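Long-range contacts in lipid binding protein (Grifola frondosa, PDB 5H0Q), which probably binds membrane lipid domains in which sphingomyelin and cholesterol occur together, and is used as a probe for them: residues C60-V65 with T193-Y198; K76-F81 with G116-G121; G83-H88 with T100-T105; L126-G131 with V146-S151. All blocks are in the same frame, centred on the assembly; numbering follows the deposited sequence.

From the N terminus the chain first passes through its early helices, then enters strand 60-68, whose partner in contact 1 comes only near the C terminus. Contact 1 therefore closes the widest loop, and the other three lie within it. Contact 2 joins 76-81 to 116-121 and itself encloses contact 3, where 100-105 returns onto 83-88. Contact 4, the hairpin of 126-131 with 146-151, opens after contact 2 has closed, and no two loops cross. Contacts 1 and 3 share the mixed sheet through strands 60-68 and 99-105. Contacts 2 and 4 share the antiparallel sheet through strands 114-121 and 126-134. Side-chain packing and hydrogen bonds, such as Y198 OH to G131 O, tie the two sheets together.

Contact 1. Residues C60-V65 with T193-Y198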
loop_
_atom_site.group_PDB
_atom_site.type_symbol
_atom_site.label_atom_id
_atom_site.label_comp_id
_atom_site.label_asym_id
_atom_site.label_seq_id
_atom_site.Cartn_x
_atom_site.Cartn_y
_atom_site.Cartn_z
ATOM N N CYS A 60 7.644 10.478 -9.767
ATOM C CA CYS A 60 6.442 10.144 -9.020
ATOM C C CYS A 60 6.428 8.663 -8.701
ATOM O O CYS A 60 7.261 7.885 -9.169
ATOM C CB CYS A 60 5.190 10.494 -9.805
ATOM S SG CYS A 60 4.928 9.426 -11.276
ATOM N N VAL A 61 5.426 8.278 -7.926
ATOM C CA VAL A 61 5.116 6.879 -7.711
ATOM C C VAL A 61 3.642 6.695 -8.007
ATOM O O VAL A 61 2.816 7.541 -7.652
ATOM C CB VAL A 61 5.453 6.389 -6.281
ATOM C CG1 VAL A 61 6.958 6.359 -6.079
ATOM C CG2 VAL A 61 4.761 7.262 -5.197
ATOM N N LEU A 62 3.326 5.593 -8.650
ATOM C CA LEU A 62 1.962 5.219 -9.004
ATOM C C LEU A 62 1.660 4.002 -8.128
ATOM O O LEU A 62 2.105 2.894 -8.429
ATOM C CB LEU A 62 1.807 4.876 -10.481
ATOM C CG LEU A 62 1.985 5.907 -11.598
ATOM C CD1 LEU A 62 1.496 7.279 -11.210
ATOM C CD2 LEU A 62 3.439 5.959 -12.020
ATOM N N VAL A 63 0.951 4.215 -7.024
ATOM C CA VAL A 63 0.862 3.228 -5.951
ATOM C C VAL A 63 -0.437 2.465 -6.058
ATOM O O VAL A 63 -1.511 3.076 -6.106
ATOM C CB VAL A 63 0.947 3.881 -4.566
ATOM C CG1 VAL A 63 0.840 2.802 -3.490
ATOM C CG2 VAL A 63 2.234 4.657 -4.415
ATOM N N ARG A 64 -0.351 1.133 -6.090
ATOM C CA ARG A 64 -1.530 0.290 -5.918
ATOM C C ARG A 64 -1.376 -0.483 -4.612
ATOM O O ARG A 64 -0.291 -0.978 -4.298
ATOM C CB ARG A 64 -1.743 -0.650 -7.096
ATOM C CG ARG A 64 -0.686 -1.712 -7.362
ATOM C CD ARG A 64 -1.130 -2.609 -8.537
ATOM N NE ARG A 64 -0.234 -3.743 -8.736
ATOM C CZ ARG A 64 0.764 -3.808 -9.603
ATOM N NH1 ARG A 64 1.014 -2.807 -10.444
ATOM N NH2 ARG A 64 1.512 -4.901 -9.634
ATOM N N VAL A 65 -2.478 -0.633 -3.886
ATOM C CA VAL A 65 -2.499 -1.262 -2.559
ATOM C C VAL A 65 -3.568 -2.335 -2.577
ATOM O O VAL A 65 -4.720 -2.029 -2.892
ATOM C CB VAL A 65 -2.830 -0.230 -1.470
ATOM C CG1 VAL A 65 -2.885 -0.908 -0.112
ATOM C CG2 VAL A 65 -1.868 0.925 -1.511
ATOM N N THR A 193 9.374 7.502 -12.900
ATOM C CA THR A 193 7.925 7.395 -12.721
ATOM C C THR A 193 7.626 5.915 -12.488
ATOM O O THR A 193 7.408 5.150 -13.428
ATOM C CB THR A 193 7.152 7.989 -13.917
ATOM O OG1 THR A 193 7.702 7.523 -15.147
ATOM C CG2 THR A 193 7.282 9.466 -13.912
ATOM N N ALA A 194 7.628 5.510 -11.217
ATOM C CA ALA A 194 7.709 4.101 -10.844
ATOM C C ALA A 194 6.365 3.559 -10.382
ATOM O O ALA A 194 5.648 4.214 -9.620
ATOM C CB ALA A 194 8.736 3.896 -9.732
ATOM N N TYR A 195 6.037 2.353 -10.837
ATOM C CA TYR A 195 4.908 1.625 -10.274
ATOM C C TYR A 195 5.324 1.080 -8.925
ATOM O O TYR A 195 6.411 0.499 -8.775
ATOM C CB TYR A 195 4.479 0.473 -11.178
ATOM C CG TYR A 195 3.622 0.857 -12.368
ATOM C CD1 TYR A 195 2.611 0.013 -12.808
ATOM C CD2 TYR A 195 3.820 2.039 -13.031
ATOM C CE1 TYR A 195 1.831 0.338 -13.898
ATOM C CE2 TYR A 195 3.049 2.371 -14.140
ATOM C CZ TYR A 195 2.050 1.524 -14.555
ATOM O OH TYR A 195 1.274 1.852 -15.648
ATOM N N VAL A 196 4.439 1.229 -7.945
ATOM C CA VAL A 196 4.657 0.695 -6.605
ATOM C C VAL A 196 3.456 -0.170 -6.274
ATOM O O VAL A 196 2.322 0.204 -6.591
ATOM C CB VAL A 196 4.821 1.832 -5.581
ATOM C CG1 VAL A 196 4.884 1.277 -4.156
ATOM C CG2 VAL A 196 6.044 2.617 -5.891
ATOM N N GLU A 197 3.702 -1.319 -5.627
ATOM C CA GLU A 197 2.635 -2.196 -5.151
ATOM C C GLU A 197 2.875 -2.549 -3.690
ATOM O O GLU A 197 3.975 -2.963 -3.319
ATOM C CB GLU A 197 2.539 -3.489 -5.948
ATOM C CG GLU A 197 1.409 -4.452 -5.473
ATOM C CD GLU A 197 1.371 -5.756 -6.253
ATOM O OE1 GLU A 197 2.309 -6.552 -6.094
ATOM O OE2 GLU A 197 0.409 -5.968 -7.019
ATOM N N TYR A 198 1.846 -2.377 -2.867
ATOM C CA TYR A 198 1.831 -2.873 -1.493
ATOM C C TYR A 198 0.776 -3.961 -1.383
ATOM O O TYR A 198 -0.366 -3.749 -1.805
ATOM C CB TYR A 198 1.501 -1.736 -0.527
ATOM C CG TYR A 198 2.512 -0.638 -0.520
ATOM C CD1 TYR A 198 3.771 -0.821 0.038
ATOM C CD2 TYR A 198 2.238 0.582 -1.130
ATOM C CE1 TYR A 198 4.726 0.194 0.011
ATOM C CE2 TYR A 198 3.173 1.602 -1.148
ATOM C CZ TYR A 198 4.415 1.405 -0.591
ATOM O OH TYR A 198 5.361 2.400 -0.598
#
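C60-V65 and T193-Y198 run side by side as parallel strands, 4.6 Å apart at the closest point of their axes and 24° apart in direction, and are laced by five hydrogen bonds running from A194 N to C60 O at one end and from Y198 N to R64 O at the other. On the face of V61, V63 and V65 the packing is apolar. V196 CG2 rests 3.8 Å from V61 CB, while V63 CG1 meets the edge of the Y198 ring 3.5 Å from its CE2, with V65 CG2 near the same ring's edge. The phenol's OH goes on to the carbonyl of G131, across to strand 126-134. The other face turns polar toward its R64-E197 end. R64 starts with CG between its backbone N and carbonyl carbon (chi1 64°) and extends, which carries NE to 2.9 Å from E197 OE2, a salt bridge backed by a weak NH2 bond of 3.0 Å to the same OE2. That oxygen lies in the guanidinium plane but is approached from above its own carboxylate, the two groups standing almost perpendicular. K37 is a second cationic partner of OE2, and Q48 takes R64 NH1. Y195 presents CD1 to the guanidinium edge, 4.0 Å from NH1. Helix 41-55 packs on this face. The two strands form a parallel pair inside an otherwise antiparallel sheet of a two-sheet beta fold, probably of the actinoporin-like kind.

Contact 2. Residues K76-F81 with G116-G121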
loop_
_atom_site.group_PDB
_atom_site.type_symbol
_atom_site.label_atom_id
_atom_site.label_comp_id
_atom_site.label_asym_id
_atom_site.label_seq_id
_atom_site.Cartn_x
_atom_site.Cartn_y
_atom_site.Cartn_z
ATOM N N LYS A 76 -4.821 5.836 8.441
ATOM C CA LYS A 76 -4.666 6.585 9.688
ATOM C C LYS A 76 -3.760 7.787 9.570
ATOM O O LYS A 76 -3.972 8.788 10.273
ATOM C CB LYS A 76 -4.104 5.678 10.785
ATOM C CG LYS A 76 -5.006 4.512 11.123
ATOM C CD LYS A 76 -4.470 3.741 12.294
ATOM C CE LYS A 76 -4.655 4.483 13.619
ATOM N NZ LYS A 76 -3.425 4.437 14.466
ATOM N N ILE A 77 -2.708 7.674 8.765
ATOM C CA ILE A 77 -1.734 8.735 8.552
ATOM C C ILE A 77 -1.402 8.755 7.074
ATOM O O ILE A 77 -1.247 7.698 6.453
ATOM C CB ILE A 77 -0.440 8.506 9.354
ATOM C CG1 ILE A 77 -0.734 8.463 10.845
ATOM C CG2 ILE A 77 0.564 9.591 9.062
ATOM C CD1 ILE A 77 0.435 7.963 11.696
ATOM N N GLU A 78 -1.290 9.962 6.525
ATOM C CA GLU A 78 -0.660 10.215 5.232
ATOM C C GLU A 78 0.382 11.293 5.455
ATOM O O GLU A 78 0.084 12.315 6.073
ATOM C CB GLU A 78 -1.657 10.712 4.194
ATOM C CG GLU A 78 -2.776 9.796 3.862
ATOM C CD GLU A 78 -3.783 10.479 2.961
ATOM O OE1 GLU A 78 -3.539 11.645 2.567
ATOM O OE2 GLU A 78 -4.818 9.855 2.651
ATOM N N GLU A 79 1.601 11.078 4.971
ATOM C CA GLU A 79 2.640 12.075 5.174
ATOM C C GLU A 79 3.493 12.205 3.920
ATOM O O GLU A 79 3.939 11.195 3.370
ATOM C CB GLU A 79 3.500 11.686 6.382
ATOM C CG GLU A 79 4.568 12.676 6.760
ATOM C CD GLU A 79 4.026 13.975 7.359
ATOM O OE1 GLU A 79 2.842 14.027 7.746
ATOM O OE2 GLU A 79 4.805 14.949 7.450
ATOM N N SER A 80 3.699 13.446 3.473
ATOM C CA SER A 80 4.654 13.775 2.410
ATOM C C SER A 80 5.959 14.231 3.035
ATOM O O SER A 80 5.992 15.256 3.724
ATOM C CB SER A 80 4.142 14.886 1.495
ATOM O OG SER A 80 2.969 14.503 0.825
ATOM N N PHE A 81 7.036 13.509 2.752
ATOM C CA PHE A 81 8.354 13.978 3.143
ATOM C C PHE A 81 8.981 14.860 2.073
ATOM O O PHE A 81 9.616 15.872 2.392
ATOM C CB PHE A 81 9.270 12.790 3.441
ATOM C CG PHE A 81 8.733 11.850 4.484
ATOM C CD1 PHE A 81 8.500 12.288 5.767
ATOM C CD2 PHE A 81 8.486 10.522 4.181
ATOM C CE1 PHE A 81 8.016 11.424 6.728
ATOM C CE2 PHE A 81 8.002 9.653 5.136
ATOM C CZ PHE A 81 7.769 10.105 6.413
ATOM N N GLY A 116 7.216 9.645 0.720
ATOM C CA GLY A 116 6.045 9.770 1.561
ATOM C C GLY A 116 5.638 8.430 2.116
ATOM O O GLY A 116 6.322 7.426 1.922
ATOM N N CYS A 117 4.489 8.421 2.792
ATOM C CA CYS A 117 3.989 7.173 3.341
ATOM C C CYS A 117 2.505 7.274 3.625
ATOM O O CYS A 117 1.926 8.365 3.691
ATOM C CB CYS A 117 4.753 6.801 4.604
ATOM S SG CYS A 117 4.338 7.864 6.041
ATOM N N ILE A 118 1.892 6.111 3.723
ATOM C CA ILE A 118 0.547 5.963 4.251
ATOM C C ILE A 118 0.630 4.893 5.323
ATOM O O ILE A 118 1.376 3.921 5.174
ATOM C CB ILE A 118 -0.490 5.584 3.168
ATOM C CG1 ILE A 118 -0.573 6.700 2.130
ATOM C CG2 ILE A 118 -1.867 5.402 3.807
ATOM C CD1 ILE A 118 -1.671 6.521 1.113
ATOM N N VAL A 119 -0.107 5.091 6.404
ATOM C CA VAL A 119 -0.175 4.138 7.507
ATOM C C VAL A 119 -1.615 3.669 7.592
ATOM O O VAL A 119 -2.531 4.489 7.765
ATOM C CB VAL A 119 0.276 4.746 8.842
ATOM C CG1 VAL A 119 0.124 3.704 9.944
ATOM C CG2 VAL A 119 1.701 5.220 8.766
ATOM N N TYR A 120 -1.822 2.366 7.438
ATOM C CA TYR A 120 -3.144 1.767 7.541
ATOM C C TYR A 120 -3.282 1.007 8.854
ATOM O O TYR A 120 -2.366 0.287 9.257
ATOM C CB TYR A 120 -3.415 0.789 6.386
ATOM C CG TYR A 120 -3.542 1.424 5.017
ATOM C CD1 TYR A 120 -4.665 2.165 4.686
ATOM C CD2 TYR A 120 -2.526 1.312 4.087
ATOM C CE1 TYR A 120 -4.775 2.772 3.436
ATOM C CE2 TYR A 120 -2.639 1.904 2.840
ATOM C CZ TYR A 120 -3.757 2.634 2.541
ATOM O OH TYR A 120 -3.838 3.213 1.305
ATOM N N GLY A 121 -4.450 1.113 9.477
ATOM C CA GLY A 121 -4.762 0.359 10.681
ATOM C C GLY A 121 -5.633 -0.844 10.372
ATOM O O GLY A 121 -6.519 -0.780 9.524
#
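V119 O is gripped by two successive amides of the facing strand: K76 N lies 2.7 Å from it, nearly in line with the carbonyl, and I77 N makes a weak bond of 3.3 Å to the same oxygen. Beyond this doubled point the antiparallel ladder is regular, with V119 N bonded to I77 O and E79 N and C117 N exchanging bonds with the opposite carbonyls. The K76 side chain runs along the neighbouring backbone, its CD 3.8 Å from G121 CA. I77 and V119 meet at their branching carbons on one face, CB to CB at 3.9 Å. Along that face C117 SG sits 3.9 Å from E79 CB and touches F81 CZ at 4.1 Å, an oblique sulfur-aromatic contact. The F81 ring swings back over the strand end because its CG lies beside the backbone N (chi1 -56°), and CD2 comes 3.7 Å from G116 CA. W155 of helix 153-156 packs against this group. On the reverse face E78 CG and I118 CG1 lie side by side, with F85 close to both. K76 and I77 facing the single V119 make a classic beta bulge where strand 73-80 pairs with 114-121, the middle strand of the five-stranded antiparallel sheet.

Contact 3. Residues G83-H88 with T100-T105; sequences GHFGAH and TVFIHT
H84 and T105 exchange two backbone hydrogen bonds, H84 N to T105 O at 2.8 Å and T105 N to H84 O at 2.9 Å, and two residues on G86 N reaches I103 O at 3.1 Å from above the carbonyl plane. G83 adds a CA-H...O contact to T105 O. The H104 imidazole is fixed at both nitrogens, NE2 bonded to S80 OG and ND1 to S114 OG, which should settle the ring's rotation. One face lies over the H84 peptide, with H84 O 3.3 Å above the ring centre. This is a short antiparallel pairing, in which two residues following the corner at F81 add a brief edge to strand 99-105 and so carry the chain from one sheet to the other. H104 points its CD2 edge at the middle of the F85 face, 3.4 Å above the ring, an edge-to-face pair with planes 84° apart. The CG of H104, anti to the backbone N (chi1 -165°), places the imidazole there. F102 joins the aromatic cluster at the F85 edge, CE1 to CE1 at 3.7 Å, the planes oblique at 49°. T105 OG1 sits over one face of the H84 ring, 3.3 Å from CE1, and I103 CG2 packs 3.8 Å from G86 CA.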
loop_
_atom_site.group_PDB
_atom_site.type_symbol
_atom_site.label_atom_id
_atom_site.label_comp_id
_atom_site.label_asym_id
_atom_site.label_seq_id
_atom_site.Cartn_x
_atom_site.Cartn_y
_atom_site.Cartn_z
ATOM N N GLY A 83 7.587 16.251 -1.892
ATOM C CA GLY A 83 6.531 16.187 -2.879
ATOM C C GLY A 83 5.155 16.277 -2.249
ATOM O O GLY A 83 4.979 16.811 -1.151
ATOM N N HIS A 84 4.167 15.739 -2.958
ATOM C CA HIS A 84 2.787 15.887 -2.539
ATOM C C HIS A 84 1.948 14.811 -3.197
ATOM O O HIS A 84 2.326 14.234 -4.224
ATOM C CB HIS A 84 2.244 17.292 -2.840
ATOM C CG HIS A 84 2.128 17.612 -4.296
ATOM N ND1 HIS A 84 3.212 17.957 -5.073
ATOM C CD2 HIS A 84 1.047 17.676 -5.107
ATOM C CE1 HIS A 84 2.807 18.201 -6.306
ATOM N NE2 HIS A 84 1.497 18.038 -6.353
ATOM N N PHE A 85 0.808 14.546 -2.583
ATOM C CA PHE A 85 -0.175 13.629 -3.132
ATOM C C PHE A 85 -0.913 14.267 -4.302
ATOM O O PHE A 85 -0.962 15.488 -4.454
ATOM C CB PHE A 85 -1.177 13.218 -2.045
ATOM C CG PHE A 85 -0.599 12.277 -1.024
ATOM C CD1 PHE A 85 -0.634 10.914 -1.239
ATOM C CD2 PHE A 85 0.029 12.754 0.122
ATOM C CE1 PHE A 85 -0.088 10.033 -0.324
ATOM C CE2 PHE A 85 0.589 11.874 1.050
ATOM C CZ PHE A 85 0.518 10.515 0.830
ATOM N N GLY A 86 -1.480 13.414 -5.138
ATOM C CA GLY A 86 -2.347 13.877 -6.195
ATOM C C GLY A 86 -3.579 14.570 -5.647
ATOM O O GLY A 86 -3.890 14.531 -4.456
ATOM N N ALA A 87 -4.311 15.206 -6.565
ATOM C CA ALA A 87 -5.471 16.006 -6.181
ATOM C C ALA A 87 -6.593 15.140 -5.619
ATOM O O ALA A 87 -7.281 15.545 -4.674
ATOM C CB ALA A 87 -5.966 16.808 -7.384
ATOM N N HIS A 88 -6.804 13.957 -6.187
ATOM C CA HIS A 88 -7.915 13.120 -5.757
ATOM C C HIS A 88 -7.693 12.626 -4.334
ATOM O O HIS A 88 -6.591 12.206 -3.966
ATOM C CB HIS A 88 -8.096 11.937 -6.706
ATOM C CG HIS A 88 -8.975 12.238 -7.884
ATOM N ND1 HIS A 88 -8.850 13.388 -8.634
ATOM C CD2 HIS A 88 -9.996 11.539 -8.435
ATOM C CE1 HIS A 88 -9.754 13.385 -9.597
ATOM N NE2 HIS A 88 -10.462 12.274 -9.500
ATOM N N THR A 100 -6.757 0.013 -3.662
ATOM C CA THR A 100 -6.820 1.425 -3.979
ATOM C C THR A 100 -5.573 1.827 -4.760
ATOM O O THR A 100 -4.558 1.125 -4.768
ATOM C CB THR A 100 -7.002 2.275 -2.735
ATOM O OG1 THR A 100 -7.371 3.594 -3.132
ATOM C CG2 THR A 100 -5.744 2.313 -1.878
ATOM N N VAL A 101 -5.681 2.952 -5.463
ATOM C CA VAL A 101 -4.610 3.462 -6.309
ATOM C C VAL A 101 -4.501 4.957 -6.085
ATOM O O VAL A 101 -5.514 5.662 -6.026
ATOM C CB VAL A 101 -4.871 3.167 -7.801
ATOM C CG1 VAL A 101 -3.765 3.767 -8.667
ATOM C CG2 VAL A 101 -4.971 1.665 -8.012
ATOM N N PHE A 102 -3.275 5.452 -6.002
ATOM C CA PHE A 102 -3.071 6.886 -5.931
ATOM C C PHE A 102 -1.699 7.223 -6.488
ATOM O O PHE A 102 -0.843 6.353 -6.662
ATOM C CB PHE A 102 -3.216 7.397 -4.487
ATOM C CG PHE A 102 -2.186 6.842 -3.519
ATOM C CD1 PHE A 102 -0.964 7.467 -3.349
ATOM C CD2 PHE A 102 -2.455 5.717 -2.766
ATOM C CE1 PHE A 102 -0.017 6.960 -2.469
ATOM C CE2 PHE A 102 -1.527 5.220 -1.868
ATOM C CZ PHE A 102 -0.303 5.845 -1.727
ATOM N N ILE A 103 -1.506 8.507 -6.775
ATOM C CA ILE A 103 -0.221 9.013 -7.210
ATOM C C ILE A 103 0.362 9.895 -6.116
ATOM O O ILE A 103 -0.349 10.585 -5.387
ATOM C CB ILE A 103 -0.346 9.768 -8.558
ATOM C CG1 ILE A 103 1.032 10.178 -9.081
ATOM C CG2 ILE A 103 -1.221 10.993 -8.437
ATOM C CD1 ILE A 103 1.022 10.755 -10.483
ATOM N N HIS A 104 1.676 9.873 -6.022
ATOM C CA HIS A 104 2.421 10.849 -5.241
ATOM C C HIS A 104 3.545 11.351 -6.124
ATOM O O HIS A 104 4.231 10.543 -6.752
ATOM C CB HIS A 104 2.967 10.217 -3.952
ATOM C CG HIS A 104 3.435 11.217 -2.954
ATOM N ND1 HIS A 104 4.724 11.702 -2.930
ATOM C CD2 HIS A 104 2.785 11.828 -1.928
ATOM C CE1 HIS A 104 4.854 12.551 -1.923
ATOM N NE2 HIS A 104 3.691 12.653 -1.307
ATOM N N THR A 105 3.726 12.662 -6.193
ATOM C CA THR A 105 4.683 13.242 -7.123
ATOM C C THR A 105 5.627 14.183 -6.403
ATOM O O THR A 105 5.351 14.652 -5.302
ATOM C CB THR A 105 4.003 14.043 -8.247
ATOM O OG1 THR A 105 3.542 15.308 -7.748
ATOM C CG2 THR A 105 2.844 13.291 -8.817
#

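Contact 4. Residues L126-G131 with V146-S151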
loop_
_atom_site.group_PDB
_atom_site.type_symbol
_atom_site.label_atom_id
_atom_site.label_comp_id
_atom_site.label_asym_id
_atom_site.label_seq_id
_atom_site.Cartn_x
_atom_site.Cartn_y
_atom_site.Cartn_z
ATOM N N LEU A 126 -3.155 -3.328 14.677
ATOM C CA LEU A 126 -1.853 -3.160 14.069
ATOM C C LEU A 126 -1.912 -1.982 13.104
ATOM O O LEU A 126 -2.964 -1.662 12.540
ATOM C CB LEU A 126 -1.415 -4.432 13.314
ATOM C CG LEU A 126 -1.288 -5.673 14.206
ATOM C CD1 LEU A 126 -0.827 -6.852 13.386
ATOM C CD2 LEU A 126 -0.340 -5.450 15.384
ATOM N N ASP A 127 -0.782 -1.325 12.935
ATOM C CA ASP A 127 -0.621 -0.305 11.915
ATOM C C ASP A 127 0.429 -0.775 10.930
ATOM O O ASP A 127 1.454 -1.359 11.323
ATOM C CB ASP A 127 -0.198 1.041 12.506
ATOM C CG ASP A 127 -1.359 1.830 13.069
ATOM O OD1 ASP A 127 -2.517 1.441 12.852
ATOM O OD2 ASP A 127 -1.107 2.850 13.738
ATOM N N ILE A 128 0.177 -0.497 9.653
ATOM C CA ILE A 128 1.084 -0.886 8.596
ATOM C C ILE A 128 1.612 0.385 7.963
ATOM O O ILE A 128 0.854 1.099 7.300
ATOM C CB ILE A 128 0.399 -1.750 7.543
ATOM C CG1 ILE A 128 -0.246 -2.971 8.171
ATOM C CG2 ILE A 128 1.431 -2.153 6.496
ATOM C CD1 ILE A 128 -1.188 -3.722 7.260
ATOM N N PHE A 129 2.910 0.633 8.116
ATOM C CA PHE A 129 3.589 1.739 7.443
ATOM C C PHE A 129 3.963 1.313 6.028
ATOM O O PHE A 129 4.612 0.284 5.840
ATOM C CB PHE A 129 4.836 2.112 8.243
ATOM C CG PHE A 129 5.686 3.194 7.629
ATOM C CD1 PHE A 129 6.557 2.897 6.597
ATOM C CD2 PHE A 129 5.657 4.488 8.116
ATOM C CE1 PHE A 129 7.362 3.872 6.034
ATOM C CE2 PHE A 129 6.471 5.478 7.564
ATOM C CZ PHE A 129 7.335 5.161 6.527
ATOM N N SER A 130 3.547 2.099 5.029
ATOM C CA SER A 130 3.895 1.834 3.643
ATOM C C SER A 130 4.513 3.099 3.069
ATOM O O SER A 130 3.816 4.098 2.869
ATOM C CB SER A 130 2.668 1.407 2.855
ATOM O OG SER A 130 2.080 0.272 3.465
ATOM N N GLY A 131 5.810 3.049 2.815
ATOM C CA GLY A 131 6.542 4.224 2.410
ATOM C C GLY A 131 7.297 4.028 1.110
ATOM O O GLY A 131 7.674 2.920 0.736
ATOM N N VAL A 146 8.057 -1.346 3.957
ATOM C CA VAL A 146 6.868 -1.640 4.744
ATOM C C VAL A 146 7.310 -2.044 6.144
ATOM O O VAL A 146 8.363 -2.655 6.328
ATOM C CB VAL A 146 5.972 -2.738 4.132
ATOM C CG1 VAL A 146 5.372 -2.254 2.831
ATOM C CG2 VAL A 146 6.780 -4.006 3.913
ATOM N N GLU A 147 6.502 -1.672 7.129
ATOM C CA GLU A 147 6.679 -2.143 8.507
ATOM C C GLU A 147 5.314 -2.392 9.112
ATOM O O GLU A 147 4.436 -1.531 9.015
ATOM C CB GLU A 147 7.428 -1.141 9.373
ATOM C CG GLU A 147 8.900 -1.079 9.070
ATOM C CD GLU A 147 9.688 -0.188 10.028
ATOM O OE1 GLU A 147 9.080 0.415 10.935
ATOM O OE2 GLU A 147 10.917 -0.070 9.828
ATOM N N VAL A 148 5.143 -3.553 9.739
ATOM C CA VAL A 148 3.946 -3.853 10.515
ATOM C C VAL A 148 4.329 -3.711 11.980
ATOM O O VAL A 148 5.312 -4.304 12.414
ATOM C CB VAL A 148 3.408 -5.268 10.239
ATOM C CG1 VAL A 148 2.043 -5.454 10.894
ATOM C CG2 VAL A 148 3.308 -5.552 8.748
ATOM N N ARG A 149 3.573 -2.907 12.721
ATOM C CA ARG A 149 3.833 -2.657 14.135
ATOM C C ARG A 149 2.512 -2.518 14.885
ATOM O O ARG A 149 1.434 -2.524 14.298
ATOM C CB ARG A 149 4.680 -1.390 14.327
ATOM C CG ARG A 149 6.087 -1.479 13.762
ATOM C CD ARG A 149 6.957 -2.504 14.454
ATOM N NE ARG A 149 8.361 -2.414 14.035
ATOM C CZ ARG A 149 8.888 -2.991 12.953
ATOM N NH1 ARG A 149 8.137 -3.735 12.163
ATOM N NH2 ARG A 149 10.187 -2.840 12.683
ATOM N N GLN A 150 2.617 -2.388 16.212
ATOM C CA GLN A 150 1.436 -2.119 17.020
ATOM C C GLN A 150 0.813 -0.793 16.600
ATOM O O GLN A 150 1.508 0.152 16.215
ATOM C CB GLN A 150 1.794 -2.077 18.514
ATOM C CG GLN A 150 2.239 -3.401 19.072
ATOM C CD GLN A 150 1.081 -4.231 19.580
ATOM O OE1 GLN A 150 -0.000 -3.709 19.833
ATOM N NE2 GLN A 150 1.300 -5.530 19.731
ATOM N N SER A 151 -0.512 -0.721 16.711
ATOM C CA SER A 151 -1.232 0.517 16.444
ATOM C C SER A 151 -0.639 1.665 17.246
ATOM O O SER A 151 -0.295 1.506 18.419
ATOM C CB SER A 151 -2.711 0.353 16.793
ATOM O OG SER A 151 -3.411 1.570 16.599
#
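D127 and R149 face each other as a hydrogen-bonded antiparallel pair: D127 N donates to R149 O at 2.9 Å, and R149 N returns the bond to D127 O at 3.0 Å. F129 and E147 repeat the exchange, F129 N to E147 O at 2.8 Å and E147 N to a lone pair of F129 O in the carbonyl plane. The amides that face outward find partners too. I128 and S130 bond to Y120 and I118 of the next strand, whereas V146 N and V148 N are taken by the hydroxyls of S175 and S177. The D127 carboxylate is turned beside its own backbone N (chi1 -81°), and its OD2 accepts the amide of G152 and forms a salt bridge with K76 NZ; S151 CA packs 3.6 Å from that oxygen. Such company would probably favour its charged form. R149 folds back so that NH1 bonds to V148 O at 2.9 Å, the acceptor in the guanidinium plane but the donor above the carbonyl plane. Toward E147 it has only a long charge contact, with OE1 over the guanidinium face. S130 OG is hydrogen-bonded with Y200 OH, and Q150 NE2 with Y179 OH. On the inner face L126 CD1 touches V148 CG1 at 4.0 Å, as the side chains cross. The hairpin forms one edge of the five-stranded sheet: strand 114-121 lies beside 126-131, W154 of helix 153-156 meets D127, F129, E147 and R149 on one face, and strands 174-179 and 182-188 of the mixed sheet pack against L126, V146 and V148 on the other.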